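Local coordinates for protein RNA polymerase II subunit A C-terminal domain phosphatase SSU72 (Homo sapiens, PDB 4H3K) that removes phosphate from serine and threonine residues of proteins, acting on the C-terminal domain of RNA polymerase II and contributing to RNA processing and transcription termination, at residues 128-133 with 156-161; 35-40 with 161-166; 75-80 with 115-120. The protein carries 1 engineered substitution. All coordinates share one frame; numbering follows the deposited sequence.

From the N terminus, strand 27-32 leads into the phosphate-binding loop and the start of helix 38-48, where residues 35-40 open contact 2; its long loop closes only at 161-166. Two smaller loops lie within that span, one after the other without crossing. Contact 3 closes the first, bringing the turn before helix 81-98 to the chain that follows helix 101-109. Contact 1 closes the second by pairing the adjacent inner strands 127-130 and 153-159 around helix 133-145. Ile161 belongs to contacts 1 and 2, and Glu132 of contact 1 forms a salt bridge with Arg38 of contact 2. Ile128 packs on Phe118, joining contact 1 to contact 3, and Asn35 of contact 2 touches Pro115 of contact 3.

Contact 1. Residues 128-133 with 156-161; sequences ILTCEE and VVNVDI
The flat carboxylate of Asp160 turns one oxygen to the start of helix 133-145: its OD1 lies 2.9 Å from Glu133 N, in a weak bond bent to 126° at the hydrogen, and also rests near the backbone of Glu132, the N-cap residue. An acid suits this place, since its charge is probably favoured by the helix dipole. The side chains of Asn158 and Thr130 cross at about a right angle, both on the helix 133-145 face of the sheet, where Tyr136 touches each. Backbone hydrogen bonds carry the pairing. Ile128 O accepts from Val157 N at 2.9 Å, and Val157 O takes Thr130 N at 2.8 Å. Thr130 O then receives Val159 N. Beyond the strand, Ile161 N reaches Cys131 O at 2.8 Å. Ile128 and Val156 share the face of Asn158, their branched chains suited to an extended backbone. On the other face Leu129 and Val157 run side by side, CD2 of the leucine 3.9 Å from CB of the valine, and Leu129 continues onto helix 165-184. With CG1 of Ile161 anti to its carbonyl carbon (chi1 -59°), CD1 comes 4.0 Å from Cys131 SG. Such parallel pairing of strands 127-130 and 153-159, joined through helix 133-145, makes a beta-alpha-beta crossover in the alpha/beta core of this phosphatase fold.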
loop_
_atom_site.group_PDB
_atom_site.type_symbol
_atom_site.label_atom_id
_atom_site.label_comp_id
_atom_site.label_asym_id
_atom_site.label_seq_id
_atom_site.Cartn_x
_atom_site.Cartn_y
_atom_site.Cartn_z
ATOM N N ILE B 128 -0.179 0.858 -10.453
ATOM C CA ILE B 128 0.055 -0.370 -11.207
ATOM C C ILE B 128 -1.071 -0.477 -12.215
ATOM O O ILE B 128 -2.230 -0.488 -11.835
ATOM C CB ILE B 128 0.106 -1.636 -10.300
ATOM C CG1 ILE B 128 1.230 -1.509 -9.227
ATOM C CG2 ILE B 128 0.227 -2.902 -11.177
ATOM C CD1 ILE B 128 1.192 -2.624 -8.070
ATOM N N LEU B 129 -0.724 -0.569 -13.494
ATOM C CA LEU B 129 -1.706 -0.712 -14.550
ATOM C C LEU B 129 -1.633 -2.114 -15.106
ATOM O O LEU B 129 -0.545 -2.573 -15.482
ATOM C CB LEU B 129 -1.410 0.276 -15.655
ATOM C CG LEU B 129 -1.621 1.715 -15.157
ATOM C CD1 LEU B 129 -0.697 2.633 -15.833
ATOM C CD2 LEU B 129 -3.038 2.117 -15.457
ATOM N N THR B 130 -2.781 -2.782 -15.194
ATOM C CA THR B 130 -2.828 -4.132 -15.738
ATOM C C THR B 130 -3.564 -4.098 -17.061
ATOM O O THR B 130 -4.390 -3.210 -17.292
ATOM C CB THR B 130 -3.478 -5.138 -14.742
ATOM O OG1 THR B 130 -4.842 -4.770 -14.500
ATOM C CG2 THR B 130 -2.726 -5.103 -13.391
ATOM N N CYS B 131 -3.266 -5.068 -17.937
ATOM C CA CYS B 131 -3.726 -5.031 -19.318
ATOM C C CYS B 131 -4.877 -6.000 -19.621
ATOM O O CYS B 131 -5.282 -6.097 -20.755
ATOM C CB CYS B 131 -2.543 -5.263 -20.281
ATOM S SG CYS B 131 -1.209 -4.031 -20.049
ATOM N N GLU B 132 -5.382 -6.710 -18.602
ATOM C CA GLU B 132 -6.608 -7.485 -18.679
ATOM C C GLU B 132 -7.023 -7.974 -17.314
ATOM O O GLU B 132 -6.199 -8.094 -16.401
ATOM C CB GLU B 132 -6.536 -8.678 -19.670
ATOM C CG GLU B 132 -5.658 -9.813 -19.242
ATOM C CD GLU B 132 -5.761 -10.987 -20.231
ATOM O OE1 GLU B 132 -5.094 -10.932 -21.266
ATOM O OE2 GLU B 132 -6.546 -11.913 -19.981
ATOM N N GLU B 133 -8.321 -8.241 -17.168
ATOM C CA GLU B 133 -8.871 -8.493 -15.842
ATOM C C GLU B 133 -8.231 -9.691 -15.118
ATOM O O GLU B 133 -8.042 -9.665 -13.895
ATOM C CB GLU B 133 -10.396 -8.648 -15.927
ATOM C CG GLU B 133 -11.022 -8.709 -14.580
ATOM C CD GLU B 133 -12.530 -8.828 -14.637
ATOM O OE1 GLU B 133 -13.082 -8.646 -15.725
ATOM O OE2 GLU B 133 -13.162 -9.105 -13.595
ATOM N N VAL B 156 -4.216 0.241 -8.156
ATOM C CA VAL B 156 -4.138 -0.739 -9.213
ATOM C C VAL B 156 -5.343 -0.493 -10.149
ATOM O O VAL B 156 -6.501 -0.475 -9.706
ATOM C CB VAL B 156 -4.197 -2.191 -8.654
ATOM C CG1 VAL B 156 -4.074 -3.193 -9.803
ATOM C CG2 VAL B 156 -3.102 -2.441 -7.568
ATOM N N VAL B 157 -5.052 -0.276 -11.427
ATOM C CA VAL B 157 -6.084 0.045 -12.409
ATOM C C VAL B 157 -5.957 -0.938 -13.556
ATOM O O VAL B 157 -4.846 -1.194 -14.055
ATOM C CB VAL B 157 -5.968 1.491 -12.921
ATOM C CG1 VAL B 157 -6.960 1.772 -14.061
ATOM C CG2 VAL B 157 -6.154 2.511 -11.727
ATOM N N ASN B 158 -7.098 -1.469 -13.986
ATOM C CA ASN B 158 -7.134 -2.334 -15.167
ATOM C C ASN B 158 -7.693 -1.647 -16.386
ATOM O O ASN B 158 -8.670 -0.902 -16.264
ATOM C CB ASN B 158 -7.992 -3.575 -14.901
ATOM C CG ASN B 158 -7.904 -4.582 -16.018
ATOM O OD1 ASN B 158 -6.833 -5.155 -16.280
ATOM N ND2 ASN B 158 -9.024 -4.787 -16.712
ATOM N N VAL B 159 -7.099 -1.928 -17.554
ATOM C CA VAL B 159 -7.769 -1.691 -18.852
ATOM C C VAL B 159 -7.659 -2.968 -19.666
ATOM O O VAL B 159 -6.559 -3.438 -19.867
ATOM C CB VAL B 159 -7.041 -0.717 -19.812
ATOM C CG1 VAL B 159 -8.058 -0.113 -20.844
ATOM C CG2 VAL B 159 -6.186 0.271 -19.140
ATOM N N ASP B 160 -8.774 -3.507 -20.157
ATOM C CA ASP B 160 -8.713 -4.661 -21.037
ATOM C C ASP B 160 -8.094 -4.306 -22.389
ATOM O O ASP B 160 -8.666 -3.560 -23.175
ATOM C CB ASP B 160 -10.074 -5.331 -21.222
ATOM C CG ASP B 160 -10.429 -6.287 -20.076
ATOM O OD1 ASP B 160 -9.641 -6.482 -19.132
ATOM O OD2 ASP B 160 -11.536 -6.845 -20.127
ATOM N N ILE B 161 -6.912 -4.861 -22.653
ATOM C CA ILE B 161 -6.264 -4.671 -23.943
ATOM C C ILE B 161 -6.046 -6.021 -24.617
ATOM O O ILE B 161 -5.431 -6.919 -24.031
ATOM C CB ILE B 161 -4.901 -3.950 -23.796
ATOM C CG1 ILE B 161 -5.065 -2.566 -23.135
ATOM C CG2 ILE B 161 -4.183 -3.863 -25.181
ATOM C CD1 ILE B 161 -3.729 -2.067 -22.435
#

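Contact 2. Residues 35-40 with 161-166; sequences NQNRSM and IQDNHE. With PO4 (phosphate ion), chain F.
Arg38 and Ile161 meet at the rim of the phosphate-binding loop (P-loop) typical of the cysteine-based phosphatases, here holding a phosphate ion probably from the crystallisation liquor. Hydrogen bonds dominate. Arg38 NE gives a nearly straight bond of 2.6 Å to PO4 O3, and its NH2 reaches PO4 O4 at 2.8 Å. A bend at chi3 (-69°) brings NE to O3, the same oxygen that Arg38 N holds, while the backbone N atoms of Gln36 and Asn37 converge on O1. NH1 donates to Ile161 O, 2.9 Å away and in the guanidinium plane, while also bridging to Glu132. Arginine suits the place: its coplanar N-H groups serve phosphate oxygens and a carbonyl at once. In apolar contact, the Arg38 and Ile161 side chains slide past each other in opposite directions, CD 3.8 Å from CG2. Replacing Arg38 with an alanine would probably leave O3 and O4 without the arginine's NE and NH2, and Ile161 O and Glu132 without their mate. Charge is a looser tie. The Asp163 carboxylate stacks on the guanidinium with CB over one face, the two planes 13° apart; since OD2 lies well out of the guanidinium plane, the long salt bridge from Arg38 NH2 is a matter of charge alone. Asp163 OD2 stands 2.9 Å from PO4 O2.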
loop_
_atom_site.group_PDB
_atom_site.type_symbol
_atom_site.label_atom_id
_atom_site.label_comp_id
_atom_site.label_asym_id
_atom_site.label_seq_id
_atom_site.Cartn_x
_atom_site.Cartn_y
_atom_site.Cartn_z
ATOM N N ASN B 35 4.619 -10.523 -20.239
ATOM C CA ASN B 35 5.603 -9.404 -20.318
ATOM C C ASN B 35 6.340 -9.425 -21.662
ATOM O O ASN B 35 7.590 -9.355 -21.729
ATOM C CB ASN B 35 6.574 -9.447 -19.139
ATOM C CG ASN B 35 7.334 -8.156 -18.941
ATOM O OD1 ASN B 35 6.921 -7.039 -19.376
ATOM N ND2 ASN B 35 8.441 -8.276 -18.256
ATOM N N GLN B 36 5.558 -9.513 -22.734
ATOM C CA GLN B 36 6.132 -9.559 -24.092
ATOM C C GLN B 36 5.609 -8.432 -24.978
ATOM O O GLN B 36 6.368 -7.853 -25.752
ATOM C CB GLN B 36 5.770 -10.869 -24.764
ATOM C CG GLN B 36 6.518 -12.078 -24.216
ATOM C CD GLN B 36 8.005 -12.021 -24.587
ATOM O OE1 GLN B 36 8.413 -11.217 -25.414
ATOM N NE2 GLN B 36 8.810 -12.857 -23.953
ATOM N N ASN B 37 4.301 -8.163 -24.862
ATOM C CA ASN B 37 3.593 -7.348 -25.835
ATOM C C ASN B 37 2.926 -6.105 -25.210
ATOM O O ASN B 37 3.464 -5.026 -25.314
ATOM C CB ASN B 37 2.595 -8.230 -26.624
ATOM C CG ASN B 37 1.771 -7.441 -27.648
ATOM O OD1 ASN B 37 0.604 -7.762 -27.915
ATOM N ND2 ASN B 37 2.373 -6.435 -28.226
ATOM N N ARG B 38 1.770 -6.260 -24.563
ATOM C CA ARG B 38 1.051 -5.093 -24.029
ATOM C C ARG B 38 1.864 -4.272 -23.013
ATOM O O ARG B 38 1.938 -3.037 -23.097
ATOM C CB ARG B 38 -0.306 -5.534 -23.489
ATOM C CG ARG B 38 -1.182 -6.105 -24.609
ATOM C CD ARG B 38 -2.307 -6.951 -24.042
ATOM N NE ARG B 38 -1.804 -8.193 -23.431
ATOM C CZ ARG B 38 -2.546 -9.019 -22.705
ATOM N NH1 ARG B 38 -3.827 -8.740 -22.493
ATOM N NH2 ARG B 38 -2.016 -10.127 -22.170
ATOM N N SER B 39 2.515 -4.955 -22.078
ATOM C CA SER B 39 3.273 -4.263 -21.047
ATOM C C SER B 39 4.569 -3.657 -21.587
ATOM O O SER B 39 5.000 -2.623 -21.104
ATOM C CB SER B 39 3.564 -5.192 -19.825
ATOM O OG SER B 39 4.207 -6.406 -20.257
ATOM N N MET B 40 5.167 -4.274 -22.603
ATOM C CA MET B 40 6.423 -3.800 -23.155
ATOM C C MET B 40 6.230 -2.608 -24.110
ATOM O O MET B 40 7.033 -1.669 -24.108
ATOM C CB MET B 40 7.188 -4.951 -23.808
ATOM C CG MET B 40 7.642 -5.975 -22.771
ATOM S SD MET B 40 8.884 -5.259 -21.670
ATOM C CE MET B 40 10.385 -5.438 -22.674
ATOM N N ILE B 161 -6.912 -4.861 -22.653
ATOM C CA ILE B 161 -6.264 -4.671 -23.943
ATOM C C ILE B 161 -6.046 -6.021 -24.617
ATOM O O ILE B 161 -5.431 -6.919 -24.031
ATOM C CB ILE B 161 -4.901 -3.950 -23.796
ATOM C CG1 ILE B 161 -5.065 -2.566 -23.135
ATOM C CG2 ILE B 161 -4.183 -3.863 -25.181
ATOM C CD1 ILE B 161 -3.729 -2.067 -22.435
ATOM N N GLN B 162 -6.505 -6.155 -25.859
ATOM C CA GLN B 162 -6.307 -7.405 -26.600
ATOM C C GLN B 162 -4.826 -7.644 -26.890
ATOM O O GLN B 162 -4.062 -6.708 -27.191
ATOM C CB GLN B 162 -7.118 -7.402 -27.897
ATOM C CG GLN B 162 -8.622 -7.521 -27.656
ATOM C CD GLN B 162 -9.400 -7.958 -28.896
ATOM O OE1 GLN B 162 -9.143 -7.481 -30.020
ATOM N NE2 GLN B 162 -10.375 -8.857 -28.699
ATOM N N ASP B 163 -4.433 -8.905 -26.826
ATOM C CA ASP B 163 -3.044 -9.246 -27.006
ATOM C C ASP B 163 -2.676 -9.391 -28.497
ATOM O O ASP B 163 -2.479 -10.504 -28.989
ATOM C CB ASP B 163 -2.686 -10.510 -26.220
ATOM C CG ASP B 163 -1.193 -10.757 -26.176
ATOM O OD1 ASP B 163 -0.412 -10.059 -26.879
ATOM O OD2 ASP B 163 -0.779 -11.667 -25.455
ATOM N N ASN B 164 -2.607 -8.269 -29.212
ATOM C CA ASN B 164 -2.008 -8.235 -30.560
ATOM C C ASN B 164 -1.268 -6.903 -30.681
ATOM O O ASN B 164 -1.484 -6.015 -29.838
ATOM C CB ASN B 164 -3.068 -8.413 -31.660
ATOM C CG ASN B 164 -4.126 -7.319 -31.641
ATOM O OD1 ASN B 164 -3.828 -6.141 -31.852
ATOM N ND2 ASN B 164 -5.374 -7.709 -31.403
ATOM N N HIS B 165 -0.411 -6.751 -31.696
ATOM C CA HIS B 165 0.476 -5.579 -31.755
ATOM C C HIS B 165 -0.286 -4.256 -31.855
ATOM O O HIS B 165 0.074 -3.283 -31.209
ATOM C CB HIS B 165 1.537 -5.687 -32.874
ATOM C CG HIS B 165 2.487 -6.826 -32.683
ATOM N ND1 HIS B 165 2.847 -7.680 -33.709
ATOM C CD2 HIS B 165 3.117 -7.285 -31.571
ATOM C CE1 HIS B 165 3.674 -8.600 -33.239
ATOM N NE2 HIS B 165 3.848 -8.388 -31.944
ATOM N N GLU B 166 -1.339 -4.240 -32.660
ATOM C CA GLU B 166 -2.090 -3.018 -32.882
ATOM C C GLU B 166 -2.814 -2.522 -31.624
ATOM O O GLU B 166 -2.717 -1.337 -31.290
ATOM C CB GLU B 166 -3.065 -3.207 -34.038
ATOM C CG GLU B 166 -4.080 -2.087 -34.145
ATOM C CD GLU B 166 -5.480 -2.582 -34.460
ATOM O OE1 GLU B 166 -5.721 -3.818 -34.342
ATOM O OE2 GLU B 166 -6.325 -1.722 -34.829
HETATM P P PO4 F . 1.571 -9.915 -23.187
HETATM O O1 PO4 F . 2.854 -9.404 -22.606
HETATM O O2 PO4 F . 1.840 -10.855 -24.371
HETATM O O3 PO4 F . 0.706 -8.782 -23.705
HETATM O O4 PO4 F . 0.737 -10.662 -22.185
#

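Contact 3. Residues 75-80 with 115-120; sequences YDFKTT and PERFQN
Arg117 has CG anti to its own carbonyl carbon (chi1 -64°), which sets that methylene over one face of the Phe77 ring; a bend at chi3 (39°) then swings the guanidinium round toward the ring's rim. The result is a CH-pi contact, Arg117 CG lying 3.5 Å from the centroid of the Phe77 ring. The guanidinium plane stands steeply to the ring, 71° from it, and presents an edge to Phe77 CE1; at 5.5 Å from Arg117 CZ to the centroid of the Phe77 ring, any cation-pi attraction is weak at best. An arginine suits this place because its aliphatic stem covers an aromatic face while the charged end stands farther off, with NH1 near CE1 at the rim. Phe77 sits in a type I turn from Asp76 to Thr79, linking strand 73-75 to helix 81-98. Asp76, the first residue of this turn, also forms an Asx turn, its OD1 accepting from Lys78 N at 3.0 Å. Pro115 packs its CB against Phe77 CD2 at 3.9 Å, and its carbonyl oxygen lies at the ring edge. The compact proline also touches Tyr81 of helix 81-98, and Phe77 rests on Val62 of strand 62-64. Pro115 CD comes 3.4 Å from Thr79 O, a buried carbonyl oxygen that finds no hydrogen-bond donor.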
loop_
_atom_site.group_PDB
_atom_site.type_symbol
_atom_site.label_atom_id
_atom_site.label_comp_id
_atom_site.label_asym_id
_atom_site.label_seq_id
_atom_site.Cartn_x
_atom_site.Cartn_y
_atom_site.Cartn_z
ATOM N N TYR B 75 7.644 -20.555 -23.200
ATOM C CA TYR B 75 8.952 -20.461 -22.532
ATOM C C TYR B 75 8.808 -20.246 -21.017
ATOM O O TYR B 75 7.764 -19.786 -20.532
ATOM C CB TYR B 75 9.753 -19.282 -23.099
ATOM C CG TYR B 75 9.984 -19.381 -24.568
ATOM C CD1 TYR B 75 11.104 -20.048 -25.074
ATOM C CD2 TYR B 75 9.081 -18.827 -25.465
ATOM C CE1 TYR B 75 11.317 -20.155 -26.449
ATOM C CE2 TYR B 75 9.284 -18.919 -26.832
ATOM C CZ TYR B 75 10.400 -19.581 -27.315
ATOM O OH TYR B 75 10.583 -19.665 -28.666
ATOM N N ASP B 76 9.873 -20.566 -20.288
ATOM C CA ASP B 76 10.015 -20.183 -18.897
ATOM C C ASP B 76 10.280 -18.663 -18.821
ATOM O O ASP B 76 10.809 -18.062 -19.761
ATOM C CB ASP B 76 11.188 -20.955 -18.263
ATOM C CG ASP B 76 11.144 -20.947 -16.737
ATOM O OD1 ASP B 76 11.060 -19.860 -16.121
ATOM O OD2 ASP B 76 11.215 -22.043 -16.128
ATOM N N PHE B 77 9.917 -18.040 -17.708
ATOM C CA PHE B 77 10.315 -16.649 -17.460
ATOM C C PHE B 77 11.836 -16.414 -17.331
ATOM O O PHE B 77 12.301 -15.277 -17.500
ATOM C CB PHE B 77 9.600 -16.106 -16.230
ATOM C CG PHE B 77 8.331 -15.414 -16.548
ATOM C CD1 PHE B 77 7.134 -16.123 -16.577
ATOM C CD2 PHE B 77 8.313 -14.034 -16.809
ATOM C CE1 PHE B 77 5.931 -15.484 -16.859
ATOM C CE2 PHE B 77 7.106 -13.376 -17.088
ATOM C CZ PHE B 77 5.919 -14.098 -17.133
ATOM N N LYS B 78 12.597 -17.476 -17.039
ATOM C CA LYS B 78 14.051 -17.396 -16.948
ATOM C C LYS B 78 14.737 -17.217 -18.310
ATOM O O LYS B 78 15.913 -16.922 -18.360
ATOM C CB LYS B 78 14.627 -18.621 -16.199
ATOM C CG LYS B 78 14.367 -18.588 -14.690
ATOM C CD LYS B 78 14.173 -19.976 -14.121
ATOM C CE LYS B 78 13.116 -19.944 -13.018
ATOM N NZ LYS B 78 13.679 -20.091 -11.630
ATOM N N THR B 79 13.999 -17.387 -19.404
ATOM C CA THR B 79 14.555 -17.312 -20.745
ATOM C C THR B 79 14.637 -15.864 -21.242
ATOM O O THR B 79 13.702 -15.091 -21.124
ATOM C CB THR B 79 13.700 -18.123 -21.723
ATOM O OG1 THR B 79 13.579 -19.475 -21.263
ATOM C CG2 THR B 79 14.294 -18.105 -23.100
ATOM N N THR B 80 15.784 -15.531 -21.807
ATOM C CA THR B 80 16.105 -14.214 -22.348
ATOM C C THR B 80 15.323 -13.912 -23.642
ATOM O O THR B 80 14.975 -14.835 -24.394
ATOM C CB THR B 80 17.664 -14.191 -22.528
ATOM O OG1 THR B 80 18.247 -13.397 -21.493
ATOM C CG2 THR B 80 18.111 -13.695 -23.841
ATOM N N PRO B 115 11.888 -11.159 -19.691
ATOM C CA PRO B 115 10.596 -10.842 -19.078
ATOM C C PRO B 115 10.684 -11.076 -17.567
ATOM O O PRO B 115 11.471 -11.910 -17.129
ATOM C CB PRO B 115 9.643 -11.832 -19.745
ATOM C CG PRO B 115 10.499 -12.983 -20.155
ATOM C CD PRO B 115 11.790 -12.308 -20.611
ATOM N N GLU B 116 9.925 -10.310 -16.787
ATOM C CA GLU B 116 9.954 -10.406 -15.334
ATOM C C GLU B 116 8.578 -10.783 -14.771
ATOM O O GLU B 116 7.564 -10.227 -15.205
ATOM C CB GLU B 116 10.433 -9.081 -14.721
ATOM C CG GLU B 116 11.874 -8.699 -15.158
ATOM C CD GLU B 116 12.223 -7.271 -14.812
ATOM O OE1 GLU B 116 12.979 -7.080 -13.858
ATOM O OE2 GLU B 116 11.740 -6.334 -15.467
ATOM N N ARG B 117 8.570 -11.724 -13.826
ATOM C CA ARG B 117 7.370 -12.116 -13.118
ATOM C C ARG B 117 7.052 -11.110 -12.017
ATOM O O ARG B 117 7.896 -10.856 -11.130
ATOM C CB ARG B 117 7.525 -13.477 -12.447
ATOM C CG ARG B 117 7.726 -14.635 -13.399
ATOM C CD ARG B 117 7.621 -16.035 -12.716
ATOM N NE ARG B 117 6.585 -16.208 -11.677
ATOM C CZ ARG B 117 5.266 -16.274 -11.877
ATOM N NH1 ARG B 117 4.758 -16.131 -13.087
ATOM N NH2 ARG B 117 4.453 -16.484 -10.851
ATOM N N PHE B 118 5.838 -10.571 -12.055
ATOM C CA PHE B 118 5.363 -9.664 -11.001
ATOM C C PHE B 118 5.488 -10.269 -9.587
ATOM O O PHE B 118 5.906 -9.606 -8.632
ATOM C CB PHE B 118 3.892 -9.317 -11.244
ATOM C CG PHE B 118 3.357 -8.296 -10.288
ATOM C CD1 PHE B 118 3.481 -6.935 -10.566
ATOM C CD2 PHE B 118 2.708 -8.691 -9.125
ATOM C CE1 PHE B 118 2.981 -5.980 -9.667
ATOM C CE2 PHE B 118 2.201 -7.762 -8.236
ATOM C CZ PHE B 118 2.345 -6.395 -8.500
ATOM N N GLN B 119 5.088 -11.524 -9.467
ATOM C CA GLN B 119 5.052 -12.178 -8.158
ATOM C C GLN B 119 6.453 -12.310 -7.545
ATOM O O GLN B 119 6.571 -12.571 -6.347
ATOM C CB GLN B 119 4.334 -13.532 -8.237
ATOM C CG GLN B 119 2.863 -13.433 -8.650
ATOM C CD GLN B 119 2.580 -13.545 -10.165
ATOM O OE1 GLN B 119 1.522 -14.021 -10.536
ATOM N NE2 GLN B 119 3.504 -13.104 -11.016
ATOM N N ASN B 120 7.502 -12.103 -8.351
ATOM C CA ASN B 120 8.899 -12.198 -7.860
ATOM C C ASN B 120 9.525 -10.898 -7.450
ATOM O O ASN B 120 10.576 -10.904 -6.812
ATOM C CB ASN B 120 9.840 -12.816 -8.897
ATOM C CG ASN B 120 9.511 -14.243 -9.201
ATOM O OD1 ASN B 120 8.954 -14.971 -8.364
ATOM N ND2 ASN B 120 9.835 -14.663 -10.419
#